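Local atomic coordinates of succinate-semialdehyde dehydrogenase (NAD(P)(+)) (Marinobacter aquaeolei, PDB entry 3RH9), a protein that probably oxidises succinate semialdehyde to succinate with NAD+ or NADP+ as the hydride acceptor, as a member of the aldehyde dehydrogenase family. Residues K309-E312 against R313-M317; H123-A126 against L127-H130; I217-V220 against L221-K225; K101-K104 against E105-E109. All coordinates share one frame; numbering follows the deposited sequence.

Contact 1: residues K309-E312 against R313-M317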
ATOM      1  N   LYS A 309     -37.898 -11.194 -17.022  1.00 26.13           N
ATOM      2  CA  LYS A 309     -37.632  -9.765 -17.078  1.00 27.13           C
ATOM      3  C   LYS A 309     -36.315  -9.468 -17.790  1.00 27.01           C
ATOM      4  O   LYS A 309     -36.220  -8.505 -18.564  1.00 26.87           O
ATOM      5  CB  LYS A 309     -37.638  -9.159 -15.675  1.00 26.88           C
ATOM      6  CG  LYS A 309     -39.019  -8.926 -15.098  1.00 27.13           C
ATOM      7  CD  LYS A 309     -38.970  -8.749 -13.586  1.00 26.45           C
ATOM      8  CE  LYS A 309     -40.334  -8.342 -13.027  1.00 27.99           C
ATOM      9  NZ  LYS A 309     -41.474  -8.813 -13.880  1.00 27.83           N
ATOM     10  N   LEU A 310     -35.305 -10.300 -17.545  1.00 25.08           N
ATOM     11  CA  LEU A 310     -34.000 -10.075 -18.165  1.00 26.65           C
ATOM     12  C   LEU A 310     -33.971 -10.432 -19.656  1.00 27.15           C
ATOM     13  O   LEU A 310     -33.353  -9.726 -20.454  1.00 24.95           O
ATOM     14  CB  LEU A 310     -32.897 -10.816 -17.411  1.00 24.64           C
ATOM     15  CG  LEU A 310     -32.520 -10.222 -16.059  1.00 24.12           C
ATOM     16  CD1 LEU A 310     -31.379 -11.011 -15.456  1.00 23.75           C
ATOM     17  CD2 LEU A 310     -32.144  -8.755 -16.204  1.00 22.57           C
ATOM     18  N   ALA A 311     -34.638 -11.531 -20.018  1.00 28.19           N
ATOM     19  CA  ALA A 311     -34.718 -11.962 -21.410  1.00 26.29           C
ATOM     20  C   ALA A 311     -35.546 -10.966 -22.203  1.00 26.34           C
ATOM     21  O   ALA A 311     -35.251 -10.682 -23.361  1.00 25.91           O
ATOM     22  CB  ALA A 311     -35.324 -13.345 -21.500  1.00 25.13           C
ATOM     23  N   GLU A 312     -36.581 -10.433 -21.560  1.00 26.65           N
ATOM     24  CA  GLU A 312     -37.417  -9.390 -22.145  1.00 27.90           C
ATOM     25  C   GLU A 312     -36.628  -8.154 -22.592  1.00 28.18           C
ATOM     26  O   GLU A 312     -36.889  -7.592 -23.650  1.00 28.73           O
ATOM     27  CB  GLU A 312     -38.478  -8.967 -21.139  1.00 28.82           C
ATOM     28  CG  GLU A 312     -39.443  -7.947 -21.675  1.00 33.43           C
ATOM     29  CD  GLU A 312     -40.469  -7.545 -20.645  1.00 42.71           C
ATOM     30  OE1 GLU A 312     -40.146  -6.692 -19.777  1.00 42.07           O
ATOM     31  OE2 GLU A 312     -41.603  -8.087 -20.704  1.00 49.28           O
ATOM     32  N   ARG A 313     -35.674  -7.725 -21.769  1.00 28.13           N
ATOM     33  CA  ARG A 313     -34.876  -6.538 -22.063  1.00 28.15           C
ATOM     34  C   ARG A 313     -33.734  -6.847 -23.003  1.00 27.44           C
ATOM     35  O   ARG A 313     -33.390  -6.036 -23.865  1.00 28.35           O
ATOM     36  CB  ARG A 313     -34.319  -5.943 -20.775  1.00 25.63           C
ATOM     37  CG  ARG A 313     -35.395  -5.513 -19.836  1.00 27.81           C
ATOM     38  CD  ARG A 313     -34.885  -5.304 -18.442  1.00 25.86           C
ATOM     39  NE  ARG A 313     -35.953  -5.533 -17.476  1.00 27.56           N
ATOM     40  CZ  ARG A 313     -36.843  -4.620 -17.116  1.00 28.31           C
ATOM     41  NH1 ARG A 313     -36.795  -3.403 -17.638  1.00 29.57           N
ATOM     42  NH2 ARG A 313     -37.778  -4.923 -16.226  1.00 30.13           N
ATOM     43  N   VAL A 314     -33.145  -8.020 -22.827  1.00 24.38           N
ATOM     44  CA  VAL A 314     -32.042  -8.437 -23.668  1.00 27.07           C
ATOM     45  C   VAL A 314     -32.447  -8.560 -25.139  1.00 28.38           C
ATOM     46  O   VAL A 314     -31.686  -8.186 -26.041  1.00 29.11           O
ATOM     47  CB  VAL A 314     -31.434  -9.772 -23.183  1.00 27.18           C
ATOM     48  CG1 VAL A 314     -30.630 -10.438 -24.302  1.00 25.56           C
ATOM     49  CG2 VAL A 314     -30.559  -9.533 -21.973  1.00 25.95           C
ATOM     50  N   ASN A 315     -33.642  -9.078 -25.391  1.00 27.73           N
ATOM     51  CA  ASN A 315     -34.048  -9.332 -26.770  1.00 28.01           C
ATOM     52  C   ASN A 315     -34.287  -8.058 -27.566  1.00 27.20           C
ATOM     53  O   ASN A 315     -34.129  -8.040 -28.779  1.00 26.69           O
ATOM     54  CB  ASN A 315     -35.230 -10.299 -26.832  1.00 26.30           C
ATOM     55  CG  ASN A 315     -34.816 -11.725 -26.479  1.00 28.71           C
ATOM     56  OD1 ASN A 315     -33.734 -12.188 -26.879  1.00 27.14           O
ATOM     57  ND2 ASN A 315     -35.655 -12.420 -25.710  1.00 26.79           N
ATOM     58  N   LYS A 316     -34.621  -6.979 -26.872  1.00 28.13           N
ATOM     59  CA  LYS A 316     -34.771  -5.688 -27.532  1.00 28.39           C
ATOM     60  C   LYS A 316     -33.420  -5.077 -27.882  1.00 26.19           C
ATOM     61  O   LYS A 316     -33.339  -4.223 -28.740  1.00 27.51           O
ATOM     62  CB  LYS A 316     -35.590  -4.725 -26.665  1.00 29.66           C
ATOM     63  CG  LYS A 316     -36.902  -5.320 -26.184  1.00 31.33           C
ATOM     64  CD  LYS A 316     -37.545  -4.483 -25.092  1.00 34.67           C
ATOM     65  CE  LYS A 316     -39.021  -4.866 -24.926  1.00 36.25           C
ATOM     66  NZ  LYS A 316     -39.774  -3.913 -24.047  1.00 37.49           N
HETATM   67  N   MSE A 317     -32.355  -5.517 -27.226  1.00 27.84           N
HETATM   68  CA  MSE A 317     -31.041  -4.932 -27.487  1.00 27.75           C
HETATM   69  C   MSE A 317     -30.481  -5.263 -28.868  1.00 26.47           C
HETATM   70  O   MSE A 317     -30.910  -6.203 -29.523  1.00 27.79           O
HETATM   71  CB  MSE A 317     -30.046  -5.338 -26.414  1.00 27.45           C
HETATM   72  CG  MSE A 317     -30.449  -4.903 -25.030  1.00 30.01           C
HETATM   73 SE   MSE A 317     -29.133  -5.475 -23.704  1.00 47.46          SE
HETATM   74  CE  MSE A 317     -27.578  -4.524 -24.406  1.00 22.83           C
TER
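Arg313 lies back along its own helix against Lys309, one turn earlier. With CG anti to the carbonyl carbon and beside the backbone N (chi1 -61°), the extended chain runs from CG to NE past the Lys309 carbonyl, Arg313 CG lying 3.4 Å from Lys309 O. The charged ends find their partners on helix 271-283: Arg313 forms salt bridges with Asp276 and Glu272, and Lys309 reaches Glu272 as well, so two cations gather round one carboxylate. Long, flexible basic chains suit this edge because they can span the gap to a neighbouring helix. An alanine in place of Arg313 would probably leave Asp276 without this cationic mate and Glu272 with Lys309 alone of the pair. On the other flank, Lys316 passes its CG 3.4 Å from Glu312 O, while Lys316 NZ stays 5.1 Å from Glu312 OE1, so any attraction there is probably weak. Backbone bonds carry the rest: Val314 N donates to Leu310 O at 2.9 Å and Asn315 N to Ala311 O at 3.0 Å, while Arg313 N is shared weakly between Lys309 O and Leu310 O. Buried Leu310 packs on Leu278 and buried Val314 on Ile279, both of helix 271-283. Such a division into an apolar face, a charged edge and a solvent side is that of an amphipathic helix, here the last turns of helix 303-316.

Contact 2: residues H123-A126 against L127-H130; sequences HISA and LDSH
Two backbone bonds fold Ile124 and Ser125 onto Leu127 and Asp128, each spanning three residues as in a 3-10 turn. Leu127 N donates to Ile124 O at 3.2 Å and almost straight, with an N-H...O angle of 173°, and Asp128 N donates to Ser125 O at 3.1 Å. Both donors stand above the plane of the carbonyl they meet, as the tight winding of such a turn brings about. A water adds a third link, giving hydrogen bonds of 2.8 Å both to Ala126 O and to Asp128 O, so it ties the turn to the extended chain that follows. Among the side chains contact is slight. Asp128 keeps CG beside its backbone N (chi1 -77°), which swings the carboxylate back toward Ser125; its OD2 stays 3.9 Å from Ser125 OG, too far for a bond. Small or polar Ser125 and Asp128 suit this solvent-exposed side, whereas Ile124 is buried. The residues join helix 103-123 to strand 130-131. Ile124 packs on Ile70, Arg73 and Arg74 of helix 70-86, and Ala126 on Leu471 of helix 467-471, while His130 pairs through its backbone with Val143 of strand 140-147.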
ATOM      1  N   HIS A 123     -10.676  19.263  -4.580  1.00 15.30           N
ATOM      2  CA  HIS A 123     -10.177  18.725  -3.308  1.00 15.50           C
ATOM      3  C   HIS A 123      -8.661  18.684  -3.132  1.00 15.41           C
ATOM      4  O   HIS A 123      -8.164  18.140  -2.154  1.00 15.78           O
ATOM      5  CB  HIS A 123     -10.767  17.346  -3.060  1.00 14.58           C
ATOM      6  CG  HIS A 123     -12.260  17.346  -3.003  1.00 16.01           C
ATOM      7  ND1 HIS A 123     -12.955  17.520  -1.829  1.00 15.23           N
ATOM      8  CD2 HIS A 123     -13.187  17.230  -3.981  1.00 15.91           C
ATOM      9  CE1 HIS A 123     -14.252  17.483  -2.081  1.00 16.01           C
ATOM     10  NE2 HIS A 123     -14.421  17.307  -3.376  1.00 16.52           N
ATOM     11  N   ILE A 124      -7.934  19.272  -4.069  1.00 15.28           N
ATOM     12  CA  ILE A 124      -6.485  19.296  -4.006  1.00 15.27           C
ATOM     13  C   ILE A 124      -5.971  19.806  -2.642  1.00 16.82           C
ATOM     14  O   ILE A 124      -4.860  19.462  -2.209  1.00 17.01           O
ATOM     15  CB  ILE A 124      -5.915  20.141  -5.162  1.00 15.01           C
ATOM     16  CG1 ILE A 124      -4.400  19.996  -5.253  1.00 15.28           C
ATOM     17  CG2 ILE A 124      -6.316  21.609  -5.015  1.00 15.35           C
ATOM     18  CD1 ILE A 124      -3.815  20.598  -6.525  1.00 15.15           C
ATOM     19  N   SER A 125      -6.778  20.615  -1.959  1.00 16.10           N
ATOM     20  CA  SER A 125      -6.340  21.214  -0.695  1.00 16.94           C
ATOM     21  C   SER A 125      -6.143  20.169   0.385  1.00 17.48           C
ATOM     22  O   SER A 125      -5.492  20.423   1.404  1.00 16.88           O
ATOM     23  CB  SER A 125      -7.306  22.298  -0.218  1.00 17.27           C
ATOM     24  OG  SER A 125      -6.889  23.563  -0.708  1.00 18.49           O
ATOM     25  N   ALA A 126      -6.698  18.986   0.138  1.00 17.38           N
ATOM     26  CA  ALA A 126      -6.572  17.861   1.050  1.00 14.80           C
ATOM     27  C   ALA A 126      -5.111  17.474   1.328  1.00 15.69           C
ATOM     28  O   ALA A 126      -4.818  16.900   2.370  1.00 15.85           O
ATOM     29  CB  ALA A 126      -7.340  16.683   0.503  1.00 14.74           C
ATOM     30  N   LEU A 127      -4.201  17.793   0.405  1.00 15.88           N
ATOM     31  CA  LEU A 127      -2.792  17.403   0.528  1.00 15.34           C
ATOM     32  C   LEU A 127      -1.935  18.466   1.213  1.00 15.30           C
ATOM     33  O   LEU A 127      -0.700  18.374   1.225  1.00 13.53           O
ATOM     34  CB  LEU A 127      -2.196  17.065  -0.845  1.00 14.44           C
ATOM     35  CG  LEU A 127      -2.845  15.865  -1.534  1.00 14.19           C
ATOM     36  CD1 LEU A 127      -2.422  15.748  -2.996  1.00 13.72           C
ATOM     37  CD2 LEU A 127      -2.541  14.596  -0.762  1.00 12.44           C
ATOM     38  N   ASP A 128      -2.591  19.473   1.779  1.00 16.50           N
ATOM     39  CA  ASP A 128      -1.880  20.524   2.511  1.00 16.21           C
ATOM     40  C   ASP A 128      -1.186  19.936   3.723  1.00 14.48           C
ATOM     41  O   ASP A 128      -1.770  19.123   4.438  1.00 14.65           O
ATOM     42  CB  ASP A 128      -2.859  21.619   2.967  1.00 16.04           C
ATOM     43  CG  ASP A 128      -3.269  22.546   1.834  1.00 18.12           C
ATOM     44  OD1 ASP A 128      -2.678  22.447   0.730  1.00 17.02           O
ATOM     45  OD2 ASP A 128      -4.182  23.375   2.055  1.00 19.76           O
ATOM     46  N   SER A 129       0.048  20.342   3.978  1.00 13.43           N
ATOM     47  CA  SER A 129       0.695  19.912   5.213  1.00 13.48           C
ATOM     48  C   SER A 129      -0.122  20.391   6.428  1.00 13.91           C
ATOM     49  O   SER A 129      -0.879  21.359   6.352  1.00 13.45           O
ATOM     50  CB  SER A 129       2.131  20.419   5.285  1.00 12.03           C
ATOM     51  OG  SER A 129       2.158  21.823   5.449  1.00 14.77           O
ATOM     52  N   HIS A 130       0.019  19.704   7.546  1.00 13.02           N
ATOM     53  CA  HIS A 130      -0.714  20.095   8.737  1.00 13.55           C
ATOM     54  C   HIS A 130       0.079  19.840  10.022  1.00 14.34           C
ATOM     55  O   HIS A 130       0.849  18.879  10.136  1.00 13.01           O
ATOM     56  CB  HIS A 130      -2.065  19.389   8.790  1.00 13.49           C
ATOM     57  CG  HIS A 130      -1.977  17.920   9.083  1.00 14.51           C
ATOM     58  ND1 HIS A 130      -2.314  17.384  10.308  1.00 15.65           N
ATOM     59  CD2 HIS A 130      -1.615  16.870   8.301  1.00 14.81           C
ATOM     60  CE1 HIS A 130      -2.154  16.070  10.276  1.00 14.49           C
ATOM     61  NE2 HIS A 130      -1.725  15.733   9.070  1.00 14.48           N
TER
HETATM   62  O   HOH W   1      -3.846  17.368   4.934  1.00 14.02           O

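Contact 3: residues I217-V220 against L221-K225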
ATOM      1  N   ILE A 217       8.717  -1.675 -22.327  1.00 18.19           N
ATOM      2  CA  ILE A 217       8.284  -0.573 -21.485  1.00 18.07           C
ATOM      3  C   ILE A 217       8.271  -0.992 -20.021  1.00 18.20           C
ATOM      4  O   ILE A 217       8.864  -0.321 -19.166  1.00 15.84           O
ATOM      5  CB  ILE A 217       6.896  -0.038 -21.884  1.00 16.38           C
ATOM      6  CG1 ILE A 217       7.020   0.903 -23.074  1.00 17.52           C
ATOM      7  CG2 ILE A 217       6.305   0.769 -20.764  1.00 16.02           C
ATOM      8  CD1 ILE A 217       7.195   0.225 -24.394  1.00 18.71           C
ATOM      9  N   GLY A 218       7.601  -2.111 -19.746  1.00 18.02           N
ATOM     10  CA  GLY A 218       7.407  -2.572 -18.385  1.00 17.21           C
ATOM     11  C   GLY A 218       8.713  -2.739 -17.639  1.00 17.27           C
ATOM     12  O   GLY A 218       8.791  -2.460 -16.446  1.00 16.01           O
ATOM     13  N   LYS A 219       9.747  -3.175 -18.350  1.00 15.96           N
ATOM     14  CA  LYS A 219      11.001  -3.501 -17.708  1.00 16.31           C
ATOM     15  C   LYS A 219      11.740  -2.261 -17.206  1.00 18.80           C
ATOM     16  O   LYS A 219      12.345  -2.290 -16.140  1.00 19.65           O
ATOM     17  CB  LYS A 219      11.882  -4.319 -18.648  1.00 19.03           C
ATOM     18  CG  LYS A 219      13.280  -4.582 -18.112  1.00 22.74           C
ATOM     19  CD  LYS A 219      13.958  -5.711 -18.868  1.00 27.26           C
ATOM     20  CE  LYS A 219      15.440  -5.806 -18.523  1.00 30.39           C
ATOM     21  NZ  LYS A 219      16.188  -4.589 -18.944  1.00 31.07           N
ATOM     22  N   VAL A 220      11.704  -1.176 -17.975  1.00 17.73           N
ATOM     23  CA  VAL A 220      12.346   0.072 -17.574  1.00 17.12           C
ATOM     24  C   VAL A 220      11.679   0.668 -16.334  1.00 16.64           C
ATOM     25  O   VAL A 220      12.353   1.028 -15.359  1.00 16.14           O
ATOM     26  CB  VAL A 220      12.327   1.091 -18.728  1.00 18.15           C
ATOM     27  CG1 VAL A 220      12.855   2.453 -18.283  1.00 15.81           C
ATOM     28  CG2 VAL A 220      13.119   0.548 -19.900  1.00 18.80           C
ATOM     29  N   LEU A 221      10.348   0.740 -16.378  1.00 17.18           N
ATOM     30  CA  LEU A 221       9.516   1.237 -15.269  1.00 15.77           C
ATOM     31  C   LEU A 221       9.689   0.468 -13.935  1.00 15.04           C
ATOM     32  O   LEU A 221       9.636   1.068 -12.862  1.00 13.69           O
ATOM     33  CB  LEU A 221       8.037   1.287 -15.708  1.00 15.10           C
ATOM     34  CG  LEU A 221       7.508   2.600 -16.312  1.00 14.81           C
ATOM     35  CD1 LEU A 221       8.618   3.457 -16.866  1.00 15.39           C
ATOM     36  CD2 LEU A 221       6.417   2.395 -17.358  1.00 13.37           C
ATOM     37  N   CYS A 222       9.896  -0.848 -14.007  1.00 15.45           N
ATOM     38  CA  CYS A 222      10.190  -1.654 -12.815  1.00 14.86           C
ATOM     39  C   CYS A 222      11.605  -1.438 -12.287  1.00 15.12           C
ATOM     40  O   CYS A 222      11.820  -1.403 -11.086  1.00 13.88           O
ATOM     41  CB  CYS A 222      10.000  -3.147 -13.094  1.00 13.50           C
ATOM     42  SG  CYS A 222       8.276  -3.631 -13.306  1.00 16.33           S
ATOM     43  N   GLU A 223      12.569  -1.309 -13.192  1.00 16.81           N
ATOM     44  CA  GLU A 223      13.974  -1.308 -12.810  1.00 17.21           C
ATOM     45  C   GLU A 223      14.463   0.065 -12.431  1.00 17.42           C
ATOM     46  O   GLU A 223      15.407   0.200 -11.675  1.00 19.32           O
ATOM     47  CB  GLU A 223      14.840  -1.830 -13.946  1.00 18.33           C
ATOM     48  CG  GLU A 223      14.713  -3.318 -14.163  1.00 21.94           C
ATOM     49  CD  GLU A 223      15.615  -3.824 -15.288  1.00 28.66           C
ATOM     50  OE1 GLU A 223      16.394  -3.018 -15.856  1.00 27.02           O
ATOM     51  OE2 GLU A 223      15.541  -5.033 -15.603  1.00 32.20           O
ATOM     52  N   HIS A 224      13.832   1.095 -12.963  1.00 17.34           N
ATOM     53  CA  HIS A 224      14.388   2.420 -12.792  1.00 17.16           C
ATOM     54  C   HIS A 224      14.237   2.932 -11.370  1.00 17.02           C
ATOM     55  O   HIS A 224      13.164   2.842 -10.796  1.00 16.41           O
ATOM     56  CB  HIS A 224      13.797   3.422 -13.791  1.00 16.91           C
ATOM     57  CG  HIS A 224      14.697   4.590 -14.046  1.00 17.39           C
ATOM     58  ND1 HIS A 224      15.480   4.694 -15.175  1.00 18.96           N
ATOM     59  CD2 HIS A 224      14.992   5.669 -13.284  1.00 16.61           C
ATOM     60  CE1 HIS A 224      16.189   5.808 -15.116  1.00 19.72           C
ATOM     61  NE2 HIS A 224      15.910   6.418 -13.980  1.00 18.54           N
ATOM     62  N   LYS A 225      15.322   3.493 -10.833  1.00 18.31           N
ATOM     63  CA  LYS A 225      15.360   4.037  -9.480  1.00 17.09           C
ATOM     64  C   LYS A 225      14.702   5.401  -9.336  1.00 17.11           C
ATOM     65  O   LYS A 225      14.511   5.878  -8.224  1.00 16.68           O
ATOM     66  CB  LYS A 225      16.798   4.127  -8.986  1.00 20.12           C
ATOM     67  CG  LYS A 225      17.403   2.773  -8.583  1.00 28.81           C
ATOM     68  CD  LYS A 225      18.912   2.894  -8.283  1.00 37.38           C
ATOM     69  CE  LYS A 225      19.515   1.568  -7.833  1.00 40.10           C
ATOM     70  NZ  LYS A 225      20.916   1.753  -7.348  1.00 43.39           N
TER
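Glu223 folds back over Lys219, and its chain can be traced outward from the backbone. Glu223 CB lies 3.4 Å from Lys219 O, and Glu223 CG, lying beside the backbone N (chi1 -72°), sits 3.3 Å from Lys219 O. Glu223 CD then comes 3.7 Å from Lys219 CG, so the aliphatic part of the lysine runs under the carboxylate, the two chains crossing obliquely. At the tip Glu223 OE2 forms a salt bridge with Lys219 NZ at 3.4 Å, and Glu223 OE1 accepts a weak hydrogen bond from Lys219 NZ at 3.5 Å. Long, oppositely charged chains one turn apart suit this exposed side, though Lys219 also touches a crystal neighbour. The inner side is apolar: Ile217 and Leu221, one turn apart, run alongside each other, Ile217 CG2 3.8 Å from Leu221 CD2. His224, the first residue to leave helical geometry, still gives its N to Val220 O at 2.8 Å, closing the last turn. Helix 214-223 connects strands 207-209 and 229-233 of one sheet. Ile217 and Val220 rest on Val51, Val220 also on Val52, and His224 on Val55, all of helix 48-61, while Cys222 meets Leu242 and Asp245 of helix 236-245.

Contact 4: residues K101-K104 against E105-E109; sequences KPWK and EAQGE
Lys101 crosses both Glu105 and Glu109 at about a right angle, its shaft against the first and its tip on the second. Lys101 CG lies 3.2 Å from Glu105 OE1; beyond it a bend at CG-CD (chi3 -46°) turns the ammonium toward Glu109, where Lys101 NZ meets Glu109 OE1 at 2.6 Å in a salt bridge. Glu109 OE2 takes the backbone N-H groups of Ile161 and Gly162, so both carboxylate oxygens are gripped. Glu105 OE2 binds Gly285 N, and a water bonded to Lys101 NZ also gives Glu105 OE2 a weak hydrogen bond. An alanine at Lys101 would probably leave OE1 of the buried Glu109 without its cationic mate and Glu105 without the aliphatic shaft beside it. Trp103 and Gln107 differ: the amide stands upright on the indole, planes 89° apart, with Gln107 NE2 3.0 Å above one face toward its rim. The indole NE1, also a donor, binds Glu89 O. Pro102, which has no N-H to offer, suits the N-cap position, and Ala106 N donates to Pro102 O at 2.8 Å. This first turn of helix 103-123 brings the Glu109 side chain to about 11 Å from that of Glu256, the predicted active-site residue.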
ATOM      1  N   LYS A 101     -16.695  -0.210 -28.368  1.00 19.38           N
ATOM      2  CA  LYS A 101     -17.752   0.475 -27.636  1.00 21.80           C
ATOM      3  C   LYS A 101     -18.510   1.476 -28.530  1.00 22.46           C
ATOM      4  O   LYS A 101     -17.913   2.151 -29.365  1.00 23.02           O
ATOM      5  CB  LYS A 101     -17.099   1.211 -26.466  1.00 20.99           C
ATOM      6  CG  LYS A 101     -17.995   1.513 -25.293  1.00 22.80           C
ATOM      7  CD  LYS A 101     -17.209   2.286 -24.227  1.00 22.29           C
ATOM      8  CE  LYS A 101     -15.845   1.635 -23.991  1.00 21.18           C
ATOM      9  NZ  LYS A 101     -15.231   1.977 -22.682  1.00 20.42           N
ATOM     10  N   PRO A 102     -19.831   1.587 -28.353  1.00 21.51           N
ATOM     11  CA  PRO A 102     -20.627   2.523 -29.159  1.00 23.05           C
ATOM     12  C   PRO A 102     -20.270   3.985 -28.898  1.00 24.37           C
ATOM     13  O   PRO A 102     -19.962   4.350 -27.759  1.00 23.39           O
ATOM     14  CB  PRO A 102     -22.063   2.247 -28.704  1.00 22.63           C
ATOM     15  CG  PRO A 102     -22.021   0.888 -28.115  1.00 23.21           C
ATOM     16  CD  PRO A 102     -20.672   0.771 -27.471  1.00 22.71           C
ATOM     17  N   TRP A 103     -20.333   4.805 -29.948  1.00 25.32           N
ATOM     18  CA  TRP A 103     -19.906   6.204 -29.897  1.00 23.50           C
ATOM     19  C   TRP A 103     -20.450   6.969 -28.696  1.00 22.87           C
ATOM     20  O   TRP A 103     -19.697   7.592 -27.961  1.00 22.46           O
ATOM     21  CB  TRP A 103     -20.342   6.909 -31.160  1.00 25.24           C
ATOM     22  CG  TRP A 103     -19.551   8.125 -31.452  1.00 27.92           C
ATOM     23  CD1 TRP A 103     -18.674   8.754 -30.621  1.00 25.79           C
ATOM     24  CD2 TRP A 103     -19.577   8.886 -32.665  1.00 28.67           C
ATOM     25  NE1 TRP A 103     -18.137   9.851 -31.248  1.00 25.18           N
ATOM     26  CE2 TRP A 103     -18.677   9.955 -32.503  1.00 26.76           C
ATOM     27  CE3 TRP A 103     -20.268   8.758 -33.879  1.00 26.76           C
ATOM     28  CZ2 TRP A 103     -18.452  10.896 -33.503  1.00 28.23           C
ATOM     29  CZ3 TRP A 103     -20.045   9.690 -34.865  1.00 27.22           C
ATOM     30  CH2 TRP A 103     -19.147  10.746 -34.673  1.00 28.66           C
ATOM     31  N   LYS A 104     -21.766   6.937 -28.522  1.00 24.66           N
ATOM     32  CA  LYS A 104     -22.409   7.437 -27.304  1.00 25.72           C
ATOM     33  C   LYS A 104     -21.682   7.016 -26.025  1.00 23.82           C
ATOM     34  O   LYS A 104     -21.111   7.849 -25.327  1.00 24.06           O
ATOM     35  CB  LYS A 104     -23.847   6.933 -27.216  1.00 29.62           C
ATOM     36  CG  LYS A 104     -24.853   7.732 -28.000  1.00 34.48           C
ATOM     37  CD  LYS A 104     -26.261   7.282 -27.625  1.00 39.90           C
ATOM     38  CE  LYS A 104     -26.550   7.562 -26.158  1.00 41.16           C
ATOM     39  NZ  LYS A 104     -26.770   9.023 -25.901  1.00 46.02           N
ATOM     40  N   GLU A 105     -21.726   5.726 -25.708  1.00 21.53           N
ATOM     41  CA  GLU A 105     -21.025   5.221 -24.534  1.00 22.24           C
ATOM     42  C   GLU A 105     -19.618   5.829 -24.466  1.00 20.93           C
ATOM     43  O   GLU A 105     -19.187   6.297 -23.415  1.00 18.67           O
ATOM     44  CB  GLU A 105     -20.965   3.684 -24.538  1.00 23.10           C
ATOM     45  CG  GLU A 105     -20.626   3.041 -23.181  1.00 23.70           C
ATOM     46  CD  GLU A 105     -20.638   1.497 -23.187  1.00 24.23           C
ATOM     47  OE1 GLU A 105     -20.949   0.870 -24.219  1.00 23.67           O
ATOM     48  OE2 GLU A 105     -20.334   0.901 -22.138  1.00 26.45           O
ATOM     49  N   ALA A 106     -18.914   5.839 -25.594  1.00 20.52           N
ATOM     50  CA  ALA A 106     -17.562   6.372 -25.614  1.00 20.40           C
ATOM     51  C   ALA A 106     -17.552   7.808 -25.099  1.00 20.85           C
ATOM     52  O   ALA A 106     -16.763   8.163 -24.233  1.00 19.45           O
ATOM     53  CB  ALA A 106     -16.967   6.294 -27.013  1.00 19.95           C
ATOM     54  N   GLN A 107     -18.445   8.632 -25.632  1.00 22.25           N
ATOM     55  CA  GLN A 107     -18.472  10.037 -25.273  1.00 20.65           C
ATOM     56  C   GLN A 107     -18.723  10.185 -23.799  1.00 19.29           C
ATOM     57  O   GLN A 107     -18.081  10.991 -23.133  1.00 20.14           O
ATOM     58  CB  GLN A 107     -19.533  10.778 -26.075  1.00 21.98           C
ATOM     59  CG  GLN A 107     -19.148  10.950 -27.533  1.00 23.90           C
ATOM     60  CD  GLN A 107     -20.215  11.662 -28.329  1.00 24.85           C
ATOM     61  OE1 GLN A 107     -21.063  12.348 -27.768  1.00 27.26           O
ATOM     62  NE2 GLN A 107     -20.182  11.497 -29.640  1.00 25.82           N
ATOM     63  N   GLY A 108     -19.659   9.398 -23.290  1.00 18.81           N
ATOM     64  CA  GLY A 108     -19.958   9.400 -21.877  1.00 16.90           C
ATOM     65  C   GLY A 108     -18.747   9.070 -21.031  1.00 18.58           C
ATOM     66  O   GLY A 108     -18.649   9.550 -19.897  1.00 19.45           O
ATOM     67  N   GLU A 109     -17.834   8.251 -21.567  1.00 18.11           N
ATOM     68  CA  GLU A 109     -16.636   7.854 -20.830  1.00 17.88           C
ATOM     69  C   GLU A 109     -15.707   9.045 -20.693  1.00 18.60           C
ATOM     70  O   GLU A 109     -15.010   9.206 -19.686  1.00 18.27           O
ATOM     71  CB  GLU A 109     -15.889   6.683 -21.488  1.00 18.74           C
ATOM     72  CG  GLU A 109     -14.605   6.277 -20.702  1.00 20.39           C
ATOM     73  CD  GLU A 109     -13.790   5.143 -21.346  1.00 22.38           C
ATOM     74  OE1 GLU A 109     -14.364   4.352 -22.124  1.00 22.94           O
ATOM     75  OE2 GLU A 109     -12.570   5.032 -21.066  1.00 21.44           O
TER
HETATM   76  O   HOH W   2     -17.533   2.422 -21.088  1.00 24.60           O

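All four contacts are local, between neighbours along helices or a 3-10 turn of one aldehyde dehydrogenase chain, and none touches another. Contact 4 opens helix 103-123 and contact 2 begins at its last residue, so one helix sets them apart, with centres 34 Å from each other. Contact 4 also lies nearest to contact 1, about 9 Å between closest atoms. Contacts 1 and 3 sit on opposite sides of the chain's centre, 47 Å between centres, each beside a different sheet: helix 303-316 follows strand 295-299, whereas helix 214-223 belongs with the sheet that holds strand 229-233. The predicted active-site Glu256 is approached by contact 4, through Glu109; the other three lie away from it.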